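Long-range contacts in alpha-fucosidase (PDB 2EAB), which probably hydrolyses alpha-1,2-linked L-fucose as a family 95 glycoside hydrolase, this chain being the catalytic portion of a longer bacterial protein: residues G140-Y146 with N204-P210; Q245-V249 with V308-A312; V224-L229 with G263-K267; Y136-G140 with T211-Y215; L240-S244 with A279-Y284. All blocks are in the same frame, centred on the assembly; numbering follows the deposited sequence.

Contact 1. Residues G140-Y146 with N204-P210; sequences GDIYLDY and NFNVSMP
Strands 140-145 and 204-208 run antiparallel with their short axes 4.5 Å apart at closest, Tyr143/Ser208 and Asp145/Asn206 forming hydrogen-bonded pairs around the non-hydrogen-bonded pair Leu144/Val207. Beyond the bridges Asp141 N donates to Pro210 O (3.0 Å), and one water joins Asp141 OD2 to that same carbonyl. On the apolar face Leu144 and Val207 lie alongside each other, pointing the same way, with Leu144 CD2 3.6 Å from Val207 CG2. Leu144 CD2 also meets Phe205 CE1 at 4.1 Å. The rings of Tyr146 and Phe205 are nearly parallel (27°) but slid apart; what covers the Tyr146 face is Phe205 CB, a CH-pi contact 4.2 Å from the ring centroid. Met209 CG, anti to the backbone N (chi1 -163°), reaches Ile142 CG1 at 4.0 Å. On the other face, Tyr143 turns its ring edge to the proline, CD2 lying 3.8 Å from Pro210 CG, while Arg69 makes a cation-pi contact with the same ring and Arg71 a salt bridge with Asp141. Strand 69-76 flanks 140-145 and strand 266-271 flanks 203-208; the Leu144-Val207 face packs on strands 190-197, 241-250 and 273-282 of the second sheet of a beta sandwich.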
# COMPACT_ATOMS: atom_id res chain seq x y z
N GLY A 140 11.53 7.26 -18.46
CA GLY A 140 12.77 7.08 -19.21
C GLY A 140 13.93 6.97 -18.25
O GLY A 140 13.81 6.34 -17.18
N ASP A 141 15.05 7.57 -18.62
CA ASP A 141 16.26 7.56 -17.81
C ASP A 141 16.99 8.88 -17.91
O ASP A 141 16.88 9.59 -18.91
CB ASP A 141 17.21 6.45 -18.26
CG ASP A 141 16.59 5.08 -18.22
OD1 ASP A 141 16.74 4.39 -17.19
OD2 ASP A 141 15.96 4.68 -19.23
N ILE A 142 17.74 9.21 -16.86
CA ILE A 142 18.76 10.24 -16.90
C ILE A 142 20.10 9.53 -17.02
O ILE A 142 20.43 8.67 -16.21
CB ILE A 142 18.76 11.10 -15.61
CG1 ILE A 142 17.38 11.74 -15.39
CG2 ILE A 142 19.86 12.18 -15.66
CD1 ILE A 142 17.15 12.30 -14.00
N TYR A 143 20.86 9.87 -18.07
CA TYR A 143 22.22 9.36 -18.23
C TYR A 143 23.26 10.44 -18.00
O TYR A 143 23.13 11.55 -18.53
CB TYR A 143 22.42 8.74 -19.62
CG TYR A 143 21.83 7.36 -19.77
CD1 TYR A 143 22.48 6.23 -19.27
CD2 TYR A 143 20.61 7.17 -20.43
CE1 TYR A 143 21.94 4.96 -19.42
CE2 TYR A 143 20.06 5.90 -20.58
CZ TYR A 143 20.73 4.80 -20.07
OH TYR A 143 20.21 3.54 -20.22
N LEU A 144 24.26 10.12 -17.20
CA LEU A 144 25.39 11.01 -16.93
C LEU A 144 26.65 10.28 -17.38
O LEU A 144 27.17 9.43 -16.66
CB LEU A 144 25.45 11.38 -15.45
CG LEU A 144 24.19 11.99 -14.81
CD1 LEU A 144 24.32 12.07 -13.30
CD2 LEU A 144 23.88 13.35 -15.39
N ASP A 145 27.10 10.59 -18.59
CA ASP A 145 28.19 9.84 -19.22
C ASP A 145 29.52 10.56 -19.02
O ASP A 145 29.76 11.62 -19.61
CB ASP A 145 27.90 9.60 -20.71
CG ASP A 145 28.88 8.62 -21.36
OD1 ASP A 145 29.86 8.21 -20.71
OD2 ASP A 145 28.66 8.27 -22.54
N TYR A 146 30.36 9.98 -18.18
CA TYR A 146 31.65 10.55 -17.82
C TYR A 146 32.74 10.25 -18.85
O TYR A 146 33.80 10.88 -18.85
CB TYR A 146 32.08 10.04 -16.43
CG TYR A 146 31.35 10.69 -15.27
CD1 TYR A 146 29.96 10.55 -15.11
CD2 TYR A 146 32.05 11.42 -14.31
CE1 TYR A 146 29.30 11.14 -14.04
CE2 TYR A 146 31.39 12.01 -13.23
CZ TYR A 146 30.02 11.86 -13.10
OH TYR A 146 29.37 12.45 -12.02
N ASN A 204 33.77 16.15 -15.96
CA ASN A 204 33.43 16.15 -17.38
C ASN A 204 32.39 15.08 -17.65
O ASN A 204 32.63 13.90 -17.38
CB ASN A 204 34.68 15.89 -18.23
CG ASN A 204 35.75 16.94 -18.02
OD1 ASN A 204 35.71 18.01 -18.61
ND2 ASN A 204 36.73 16.62 -17.18
N PHE A 205 31.23 15.49 -18.16
CA PHE A 205 30.17 14.53 -18.46
C PHE A 205 29.13 15.08 -19.43
O PHE A 205 28.98 16.29 -19.59
CB PHE A 205 29.48 14.03 -17.18
CG PHE A 205 28.72 15.08 -16.44
CD1 PHE A 205 27.38 15.33 -16.74
CD2 PHE A 205 29.33 15.83 -15.44
CE1 PHE A 205 26.67 16.31 -16.07
CE2 PHE A 205 28.63 16.81 -14.76
CZ PHE A 205 27.29 17.05 -15.07
N ASN A 206 28.42 14.16 -20.07
CA ASN A 206 27.29 14.47 -20.92
C ASN A 206 26.01 14.06 -20.20
O ASN A 206 25.91 12.94 -19.70
CB ASN A 206 27.44 13.72 -22.24
CG ASN A 206 26.26 13.92 -23.17
OD1 ASN A 206 25.20 13.33 -22.98
ND2 ASN A 206 26.45 14.74 -24.20
N VAL A 207 25.04 14.97 -20.14
CA VAL A 207 23.75 14.65 -19.54
C VAL A 207 22.66 14.58 -20.60
O VAL A 207 22.51 15.48 -21.43
CB VAL A 207 23.36 15.61 -18.37
CG1 VAL A 207 23.42 17.06 -18.78
CG2 VAL A 207 21.97 15.27 -17.82
N SER A 208 21.92 13.47 -20.57
CA SER A 208 20.78 13.27 -21.46
C SER A 208 19.61 12.71 -20.67
O SER A 208 19.78 12.21 -19.55
CB SER A 208 21.15 12.34 -22.62
OG SER A 208 21.58 11.08 -22.15
N MET A 209 18.41 12.82 -21.23
CA MET A 209 17.22 12.30 -20.56
C MET A 209 16.26 11.64 -21.56
O MET A 209 15.14 12.13 -21.77
CB MET A 209 16.53 13.40 -19.75
CG MET A 209 15.55 12.88 -18.70
SD MET A 209 14.93 14.22 -17.68
CE MET A 209 13.75 13.36 -16.66
N PRO A 210 16.69 10.52 -22.17
CA PRO A 210 15.84 9.85 -23.15
C PRO A 210 14.60 9.24 -22.51
O PRO A 210 14.67 8.63 -21.44
CB PRO A 210 16.75 8.74 -23.69
CG PRO A 210 17.72 8.48 -22.58
CD PRO A 210 17.98 9.82 -21.99
O HOH W 1 14.98 5.80 -21.57
O HOH W 2 34.88 12.40 -16.93

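Contact 2. Residues Q245-V249 with V308-A312; sequences QIKVV and VQDAA
Lys247 NZ donates to Gln309 OE1 at 2.9 Å and to a water at 3.1 Å, and pairs with Asp227 in a salt bridge, so three groups grip the ammonium. The amide oxygen is met from a direction tilted 35° out of the carbonyl plane, and the same water also accepts from Gln309 NE2 (3.0 Å). The lysine chain is extended from CB to CE and turns at its last torsion (chi4 67°), which swings NZ to the glutamine; Gln309 bends at its second torsion to bring its amide in. On the way out, Lys247 CB rests on Val308 CB at 4.0 Å, CD passes Val308 O, and CE lies 3.6 Å from Ala312 CB. The methylene chain thus lies between strand 241-250 and helix 297-314, which sits on the outward face of one sheet of the beta sandwich. The short helix axis runs 9.4 Å from that of the strand, 26° from parallel. Ile246 points the opposite way, into the sandwich, where it touches Val207. Farther along, Val249 CG2 meets Ala312 CB at 4.2 Å. At the other end Val308 CG1 lies 4.0 Å from Gln245 O, while Gln245 NE2 donates to Asn243 OD1 and to Asn301 O in the first turns of the helix.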
# COMPACT_ATOMS: atom_id res chain seq x y z
N GLN A 245 12.63 18.59 -17.70
CA GLN A 245 13.71 19.55 -17.88
C GLN A 245 14.83 19.31 -16.89
O GLN A 245 14.58 18.98 -15.72
CB GLN A 245 13.20 20.98 -17.75
CG GLN A 245 12.26 21.38 -18.87
CD GLN A 245 11.67 22.76 -18.72
OE1 GLN A 245 12.34 23.71 -18.32
NE2 GLN A 245 10.39 22.88 -19.07
N ILE A 246 16.06 19.45 -17.37
CA ILE A 246 17.26 19.38 -16.54
C ILE A 246 18.00 20.70 -16.69
O ILE A 246 18.44 21.07 -17.78
CB ILE A 246 18.20 18.21 -16.93
CG1 ILE A 246 17.45 16.87 -16.89
CG2 ILE A 246 19.45 18.22 -16.03
CD1 ILE A 246 18.31 15.64 -17.16
N LYS A 247 18.11 21.42 -15.58
CA LYS A 247 18.86 22.67 -15.51
C LYS A 247 20.21 22.39 -14.86
O LYS A 247 20.27 21.90 -13.73
CB LYS A 247 18.06 23.71 -14.71
CG LYS A 247 18.69 25.09 -14.64
CD LYS A 247 17.86 26.01 -13.77
CE LYS A 247 18.41 27.42 -13.74
NZ LYS A 247 18.30 28.11 -15.06
N VAL A 248 21.28 22.71 -15.58
CA VAL A 248 22.64 22.42 -15.13
C VAL A 248 23.29 23.70 -14.59
O VAL A 248 23.47 24.67 -15.33
CB VAL A 248 23.50 21.82 -16.27
CG1 VAL A 248 24.89 21.47 -15.78
CG2 VAL A 248 22.82 20.59 -16.86
N VAL A 249 23.64 23.68 -13.30
CA VAL A 249 24.22 24.85 -12.65
C VAL A 249 25.66 24.58 -12.20
O VAL A 249 25.89 23.78 -11.29
CB VAL A 249 23.35 25.33 -11.44
CG1 VAL A 249 23.89 26.64 -10.87
CG2 VAL A 249 21.90 25.51 -11.86
N VAL A 308 12.31 24.29 -11.94
CA VAL A 308 13.77 24.21 -11.91
C VAL A 308 14.42 25.57 -11.64
O VAL A 308 15.43 25.65 -10.94
CB VAL A 308 14.39 23.51 -13.16
CG1 VAL A 308 14.00 22.04 -13.20
CG2 VAL A 308 13.99 24.20 -14.46
N GLN A 309 13.82 26.64 -12.17
CA GLN A 309 14.34 27.99 -11.94
C GLN A 309 14.19 28.41 -10.48
O GLN A 309 15.13 28.93 -9.88
CB GLN A 309 13.69 29.02 -12.87
CG GLN A 309 14.37 30.40 -12.83
CD GLN A 309 15.80 30.35 -13.33
OE1 GLN A 309 16.06 29.93 -14.45
NE2 GLN A 309 16.74 30.80 -12.49
N ASP A 310 13.01 28.17 -9.90
CA ASP A 310 12.77 28.48 -8.49
C ASP A 310 13.74 27.74 -7.58
O ASP A 310 14.25 28.31 -6.61
CB ASP A 310 11.33 28.15 -8.08
CG ASP A 310 10.32 29.17 -8.57
OD1 ASP A 310 10.71 30.28 -9.00
OD2 ASP A 310 9.10 28.87 -8.52
N ALA A 311 14.01 26.47 -7.90
CA ALA A 311 14.94 25.66 -7.12
C ALA A 311 16.37 26.20 -7.22
O ALA A 311 17.05 26.36 -6.20
CB ALA A 311 14.87 24.21 -7.58
N ALA A 312 16.81 26.48 -8.44
CA ALA A 312 18.14 27.04 -8.68
C ALA A 312 18.32 28.37 -7.96
O ALA A 312 19.39 28.64 -7.40
CB ALA A 312 18.39 27.19 -10.16
O HOH W 3 19.50 30.62 -13.71

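Contact 3. Residues V224-L229 with G263-K267; sequences VKGDTL and GASLK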
# COMPACT_ATOMS: atom_id res chain seq x y z
N VAL A 224 17.90 22.04 -26.43
CA VAL A 224 18.74 22.73 -25.46
C VAL A 224 18.62 24.24 -25.66
O VAL A 224 18.69 24.73 -26.79
CB VAL A 224 20.22 22.29 -25.59
CG1 VAL A 224 21.14 23.18 -24.75
CG2 VAL A 224 20.39 20.83 -25.20
N LYS A 225 18.42 24.96 -24.56
CA LYS A 225 18.52 26.41 -24.56
C LYS A 225 19.27 26.83 -23.31
O LYS A 225 18.79 26.63 -22.19
CB LYS A 225 17.14 27.08 -24.63
CG LYS A 225 17.19 28.59 -24.81
CD LYS A 225 15.81 29.19 -25.02
CE LYS A 225 15.87 30.71 -25.15
NZ LYS A 225 16.47 31.16 -26.44
N GLY A 226 20.45 27.41 -23.51
CA GLY A 226 21.30 27.82 -22.40
C GLY A 226 21.64 26.65 -21.51
O GLY A 226 22.18 25.64 -21.98
N ASP A 227 21.30 26.76 -20.23
CA ASP A 227 21.66 25.75 -19.23
C ASP A 227 20.65 24.61 -19.07
O ASP A 227 20.79 23.79 -18.16
CB ASP A 227 21.94 26.42 -17.87
CG ASP A 227 20.70 27.06 -17.26
OD1 ASP A 227 19.60 27.01 -17.87
OD2 ASP A 227 20.82 27.62 -16.15
N THR A 228 19.65 24.55 -19.95
CA THR A 228 18.52 23.64 -19.76
C THR A 228 18.22 22.73 -20.95
O THR A 228 18.13 23.18 -22.09
CB THR A 228 17.25 24.41 -19.33
OG1 THR A 228 17.54 25.16 -18.14
CG2 THR A 228 16.08 23.47 -19.04
N LEU A 229 18.09 21.44 -20.65
CA LEU A 229 17.67 20.41 -21.59
C LEU A 229 16.19 20.12 -21.37
O LEU A 229 15.76 19.89 -20.24
CB LEU A 229 18.49 19.14 -21.37
CG LEU A 229 18.12 17.87 -22.15
CD1 LEU A 229 18.54 18.00 -23.60
CD2 LEU A 229 18.77 16.65 -21.52
N GLY A 263 22.89 17.14 -30.26
CA GLY A 263 21.78 18.09 -30.21
C GLY A 263 20.64 17.67 -29.30
O GLY A 263 19.53 18.21 -29.37
N ALA A 264 20.92 16.70 -28.43
CA ALA A 264 19.90 16.13 -27.54
C ALA A 264 20.46 15.90 -26.14
O ALA A 264 19.98 15.05 -25.39
CB ALA A 264 19.37 14.82 -28.13
N SER A 265 21.48 16.68 -25.80
CA SER A 265 22.18 16.55 -24.53
C SER A 265 22.94 17.82 -24.17
O SER A 265 23.10 18.72 -25.01
CB SER A 265 23.13 15.35 -24.57
OG SER A 265 24.14 15.55 -25.54
N LEU A 266 23.41 17.89 -22.93
CA LEU A 266 24.19 19.02 -22.45
C LEU A 266 25.55 18.49 -22.02
O LEU A 266 25.65 17.44 -21.39
CB LEU A 266 23.45 19.69 -21.30
CG LEU A 266 23.35 21.21 -21.12
CD1 LEU A 266 23.51 21.99 -22.42
CD2 LEU A 266 22.02 21.55 -20.46
N LYS A 267 26.60 19.23 -22.37
CA LYS A 267 27.97 18.82 -22.07
C LYS A 267 28.58 19.72 -21.00
O LYS A 267 28.59 20.95 -21.15
CB LYS A 267 28.83 18.85 -23.34
CG LYS A 267 30.24 18.30 -23.17
CD LYS A 267 31.07 18.56 -24.42
CE LYS A 267 32.44 17.91 -24.31
NZ LYS A 267 33.27 18.18 -25.52
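Leu266 pushes its two methyls into the bend of the hairpin formed by 224-229: CD1 lies 3.5 Å from Val224 CG1, and CD2 sits 3.4 Å from Asp227 O. Its torsions (chi1 -138°, chi2 24°) lie away from the staggered positions, a strained shape consistent with fitting the branch between the valine and the turn backbone. Val224 uses both branches, CG1 on the leucine and CG2 on Ser265 O at 3.4 Å. Leu229 comes in beside them, its CD1 3.7 Å from Ala264 O. No hydrogen bond crosses; the two pieces meet by van der Waals contact. The bend itself is a type II' turn from Lys225 to Thr228, closed by Thr228 N to Lys225 O (3.2 Å) and Lys225 N to Thr228 O (3.1 Å), with Gly226 at a positive phi that favours glycine. Thr228 OG1 donates to Asp227 OD1 at 2.8 Å from above the carboxylate plane, while Asp227 OD2 forms a salt bridge with Lys247. Ser265, facing away, bonds Asp262 and Asn206. This is a two-residue beta hairpin at the edge of one sheet, its apolar side closing over strand 266-271 of the other, as at the margin of a beta sandwich.

Contact 4. Residues Y136-G140 with T211-Y215; sequences YLNWG and TNTNY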
# COMPACT_ATOMS: atom_id res chain seq x y z
N TYR A 136 0.72 2.11 -16.22
CA TYR A 136 1.76 3.03 -15.79
C TYR A 136 3.02 2.81 -16.61
O TYR A 136 3.42 1.67 -16.82
CB TYR A 136 2.07 2.74 -14.33
CG TYR A 136 3.05 3.69 -13.67
CD1 TYR A 136 2.82 5.06 -13.66
CD2 TYR A 136 4.19 3.22 -13.03
CE1 TYR A 136 3.69 5.93 -13.03
CE2 TYR A 136 5.08 4.08 -12.40
CZ TYR A 136 4.82 5.44 -12.40
OH TYR A 136 5.67 6.31 -11.76
N LEU A 137 3.64 3.90 -17.04
CA LEU A 137 4.85 3.86 -17.87
C LEU A 137 6.09 4.29 -17.12
O LEU A 137 6.07 5.33 -16.44
CB LEU A 137 4.73 4.82 -19.05
CG LEU A 137 3.64 4.65 -20.10
CD1 LEU A 137 3.70 5.76 -21.12
CD2 LEU A 137 3.75 3.32 -20.77
N ASN A 138 7.19 3.56 -17.29
CA ASN A 138 8.50 4.15 -17.04
C ASN A 138 8.62 5.38 -17.93
O ASN A 138 8.34 5.30 -19.13
CB ASN A 138 9.62 3.17 -17.35
CG ASN A 138 10.97 3.86 -17.45
OD1 ASN A 138 11.51 4.35 -16.45
ND2 ASN A 138 11.51 3.93 -18.65
N TRP A 139 9.02 6.51 -17.36
CA TRP A 139 9.18 7.73 -18.13
C TRP A 139 10.39 7.60 -19.05
O TRP A 139 10.28 7.78 -20.27
CB TRP A 139 9.32 8.93 -17.19
CG TRP A 139 9.42 10.27 -17.86
CD1 TRP A 139 10.42 10.71 -18.69
CD2 TRP A 139 8.51 11.36 -17.73
NE1 TRP A 139 10.17 12.00 -19.09
CE2 TRP A 139 9.00 12.42 -18.52
CE3 TRP A 139 7.31 11.54 -17.03
CZ2 TRP A 139 8.35 13.65 -18.62
CZ3 TRP A 139 6.66 12.76 -17.13
CH2 TRP A 139 7.18 13.80 -17.92
N GLY A 140 11.53 7.26 -18.46
CA GLY A 140 12.77 7.08 -19.21
C GLY A 140 13.93 6.97 -18.25
O GLY A 140 13.81 6.34 -17.18
N THR A 211 13.47 9.43 -23.18
CA THR A 211 12.24 8.75 -22.79
C THR A 211 12.34 7.28 -23.17
O THR A 211 13.10 6.90 -24.08
CB THR A 211 11.03 9.39 -23.46
OG1 THR A 211 11.34 9.64 -24.84
CG2 THR A 211 10.64 10.69 -22.77
N ASN A 212 11.59 6.44 -22.47
CA ASN A 212 11.54 5.02 -22.78
C ASN A 212 11.12 4.85 -24.23
O ASN A 212 10.17 5.48 -24.68
CB ASN A 212 10.57 4.32 -21.83
CG ASN A 212 10.62 2.82 -21.95
OD1 ASN A 212 10.35 2.26 -23.01
ND2 ASN A 212 10.96 2.15 -20.85
N THR A 213 11.84 4.01 -24.96
CA THR A 213 11.66 3.90 -26.40
C THR A 213 10.52 2.96 -26.81
O THR A 213 10.35 2.69 -28.01
CB THR A 213 12.97 3.43 -27.07
OG1 THR A 213 13.35 2.16 -26.54
CG2 THR A 213 14.09 4.43 -26.81
N ASN A 214 9.74 2.48 -25.85
CA ASN A 214 8.75 1.43 -26.12
C ASN A 214 7.28 1.86 -26.13
O ASN A 214 6.42 1.11 -26.57
CB ASN A 214 8.96 0.25 -25.18
CG ASN A 214 10.37 -0.31 -25.26
OD1 ASN A 214 11.16 -0.16 -24.32
ND2 ASN A 214 10.70 -0.90 -26.39
N TYR A 215 7.00 3.06 -25.63
CA TYR A 215 5.67 3.62 -25.75
C TYR A 215 5.57 4.55 -26.95
O TYR A 215 6.54 5.21 -27.32
CB TYR A 215 5.19 4.29 -24.47
CG TYR A 215 6.00 5.43 -23.88
CD1 TYR A 215 5.86 6.74 -24.33
CD2 TYR A 215 6.84 5.21 -22.78
CE1 TYR A 215 6.56 7.79 -23.73
CE2 TYR A 215 7.55 6.25 -22.18
CZ TYR A 215 7.40 7.53 -22.65
OH TYR A 215 8.09 8.57 -22.06
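Tyr215 lies along 137-139 from CB to hydroxyl. Its CB touches Leu137 CD1 at 4.0 Å; CG and CD2 take the same methyl over one ring face, a CH-pi contact 3.8 Å from the centroid, with Asn212 O over the opposite face. CE2 comes to Asn138 O at 3.3 Å, a buried carbonyl with no hydrogen-bond partner in the model. At the tip, OH donates to Trp139 O (2.9 Å) in the carbonyl plane, on a lone pair. Chi1 of 58° folds the ring back over its own segment, which is how Asn212 O comes to cover it. A phenylalanine here would probably keep the CH-pi contact with Leu137 but leave Trp139 O with one donor fewer. Asn212 N also donates to Trp139 O, at 2.9 Å and nearly straight (167°). Trp139 and Gly140 form a classic beta bulge opposite Phe74, where strand 140-145 begins, and Asn212 opens an Asx turn, its OD1 accepting from Asn214 N. Gly140 has Thr211 so near, 4.0 Å between CA atoms, that a CB would clash. Thr211 CG2 approaches Trp139 NE1 at 3.9 Å, while its OG1 bonds Glu220. The indole lies about 9 Å, side chain to side chain, from the calcium ligand Glu77.

Contact 5. Residues L240-S244 with A279-Y284; sequences LLYNS and AAATDY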
# COMPACT_ATOMS: atom_id res chain seq x y z
N LEU A 240 -1.84 12.45 -23.72
CA LEU A 240 -1.32 13.04 -22.47
C LEU A 240 -0.03 13.79 -22.75
O LEU A 240 0.89 13.25 -23.37
CB LEU A 240 -1.07 11.95 -21.42
CG LEU A 240 -0.75 12.44 -20.01
CD1 LEU A 240 -2.00 12.96 -19.32
CD2 LEU A 240 -0.12 11.33 -19.19
N LEU A 241 0.04 15.05 -22.31
CA LEU A 241 1.24 15.87 -22.51
C LEU A 241 2.27 15.56 -21.45
O LEU A 241 1.92 15.38 -20.29
CB LEU A 241 0.90 17.36 -22.46
CG LEU A 241 -0.16 17.87 -23.44
CD1 LEU A 241 -0.48 19.32 -23.15
CD2 LEU A 241 0.30 17.70 -24.88
N TYR A 242 3.53 15.52 -21.85
CA TYR A 242 4.62 15.32 -20.90
C TYR A 242 5.77 16.27 -21.19
O TYR A 242 6.01 16.65 -22.34
CB TYR A 242 5.08 13.86 -20.85
CG TYR A 242 5.66 13.33 -22.15
CD1 TYR A 242 7.02 13.48 -22.45
CD2 TYR A 242 4.85 12.66 -23.07
CE1 TYR A 242 7.55 12.98 -23.64
CE2 TYR A 242 5.38 12.16 -24.26
CZ TYR A 242 6.73 12.32 -24.53
OH TYR A 242 7.22 11.83 -25.72
N ASN A 243 6.49 16.64 -20.13
CA ASN A 243 7.57 17.61 -20.21
C ASN A 243 8.54 17.35 -19.06
O ASN A 243 8.12 17.28 -17.90
CB ASN A 243 7.00 19.03 -20.14
CG ASN A 243 8.05 20.12 -20.37
OD1 ASN A 243 8.97 20.29 -19.58
ND2 ASN A 243 7.88 20.87 -21.45
N SER A 244 9.81 17.17 -19.39
CA SER A 244 10.85 17.10 -18.38
C SER A 244 11.99 18.04 -18.73
O SER A 244 12.28 18.28 -19.91
CB SER A 244 11.37 15.67 -18.21
OG SER A 244 12.11 15.25 -19.34
N ALA A 279 13.01 18.46 -13.19
CA ALA A 279 11.57 18.47 -12.93
C ALA A 279 10.83 17.83 -14.09
O ALA A 279 11.35 17.77 -15.21
CB ALA A 279 11.08 19.89 -12.70
N ALA A 280 9.62 17.35 -13.82
CA ALA A 280 8.79 16.74 -14.85
C ALA A 280 7.33 16.88 -14.47
O ALA A 280 6.99 16.95 -13.28
CB ALA A 280 9.16 15.28 -15.04
N ALA A 281 6.47 16.90 -15.48
CA ALA A 281 5.03 16.96 -15.27
C ALA A 281 4.29 16.51 -16.51
O ALA A 281 4.84 16.50 -17.62
CB ALA A 281 4.60 18.37 -14.92
N THR A 282 3.03 16.15 -16.30
CA THR A 282 2.08 15.93 -17.37
C THR A 282 0.89 16.86 -17.14
O THR A 282 0.82 17.54 -16.11
CB THR A 282 1.55 14.48 -17.41
OG1 THR A 282 0.60 14.29 -16.35
CG2 THR A 282 2.67 13.45 -17.29
N ASP A 283 -0.04 16.86 -18.09
CA ASP A 283 -1.32 17.54 -17.92
C ASP A 283 -2.42 16.62 -17.36
O ASP A 283 -3.60 16.92 -17.51
CB ASP A 283 -1.76 18.22 -19.23
CG ASP A 283 -2.13 17.24 -20.33
OD1 ASP A 283 -1.62 16.10 -20.32
OD2 ASP A 283 -2.92 17.62 -21.22
N TYR A 284 -2.03 15.51 -16.73
CA TYR A 284 -2.99 14.66 -16.03
C TYR A 284 -3.73 15.46 -14.96
O TYR A 284 -3.14 16.32 -14.31
CB TYR A 284 -2.29 13.47 -15.36
CG TYR A 284 -3.23 12.65 -14.51
CD1 TYR A 284 -4.05 11.68 -15.08
CD2 TYR A 284 -3.34 12.87 -13.13
CE1 TYR A 284 -4.95 10.95 -14.32
CE2 TYR A 284 -4.23 12.14 -12.35
CZ TYR A 284 -5.03 11.18 -12.95
OH TYR A 284 -5.92 10.46 -12.17
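Packing is tightest where Asp283 and Thr282 meet the start of strand 241-250. Asp283 OD1 accepts from Leu241 N at 2.8 Å, from above the carboxylate plane, and Leu240 CD1 slides past the same oxygen at 3.3 Å. Thr282 CB comes to 3.0 Å from Leu241 O. Chi1 of 68° stands the carboxylate of Asp283 up toward that N-H, while Asp283 N returns a longer bond to Leu241 O. An alanine in place of Asp283 would probably leave Leu241 N without this acceptor. The strands are antiparallel neighbours in one sheet of the sandwich: Asn243 and Ala281 form a hydrogen-bonded pair (Asn243 N to Ala281 O and Ala281 N to Asn243 O, each 3.0 Å), flanked by the non-hydrogen-bonded pairs Tyr242/Thr282 and Ser244/Ala280. At the last bridge Thr282 opens an ST turn, OG1 accepting from Tyr284 N and also bonding Thr78. Side chains pack more loosely elsewhere: Leu240 CD2 is 4.0 Å from Thr282 CB, Tyr242 CB 4.3 Å from Thr282 CG2, and the tyrosine ring extends off to Glu220, which its OH bonds. Leu241, partly exposed, lays CD1 beside Asp283 OD2. The Tyr284 side chain lies about 4 Å from that of the calcium ligand Leu393.

In the fold
The contacts gather in and around the N-terminal beta sandwich, on one side of the chain's centre, contact 2 adding the helix 297-314 that follows it. Contact 1 lies in one sheet and contact 5 in the other, their centres about 20 Å apart. Contacts 2 and 5 share strand 241-250, the helix of contact 2 lying on its outer face, and contact 3 joins the two sheets at an edge. Contact 4 closes a loop in the chain within which contact 1 is nested, Gly140 belonging to both, and its Trp139 packs on contact 5. Contacts 2, 3 and 5 come later and interleave. Contacts 4 and 5 lie on the side toward the calcium site, contacts 1 to 3 farther from it.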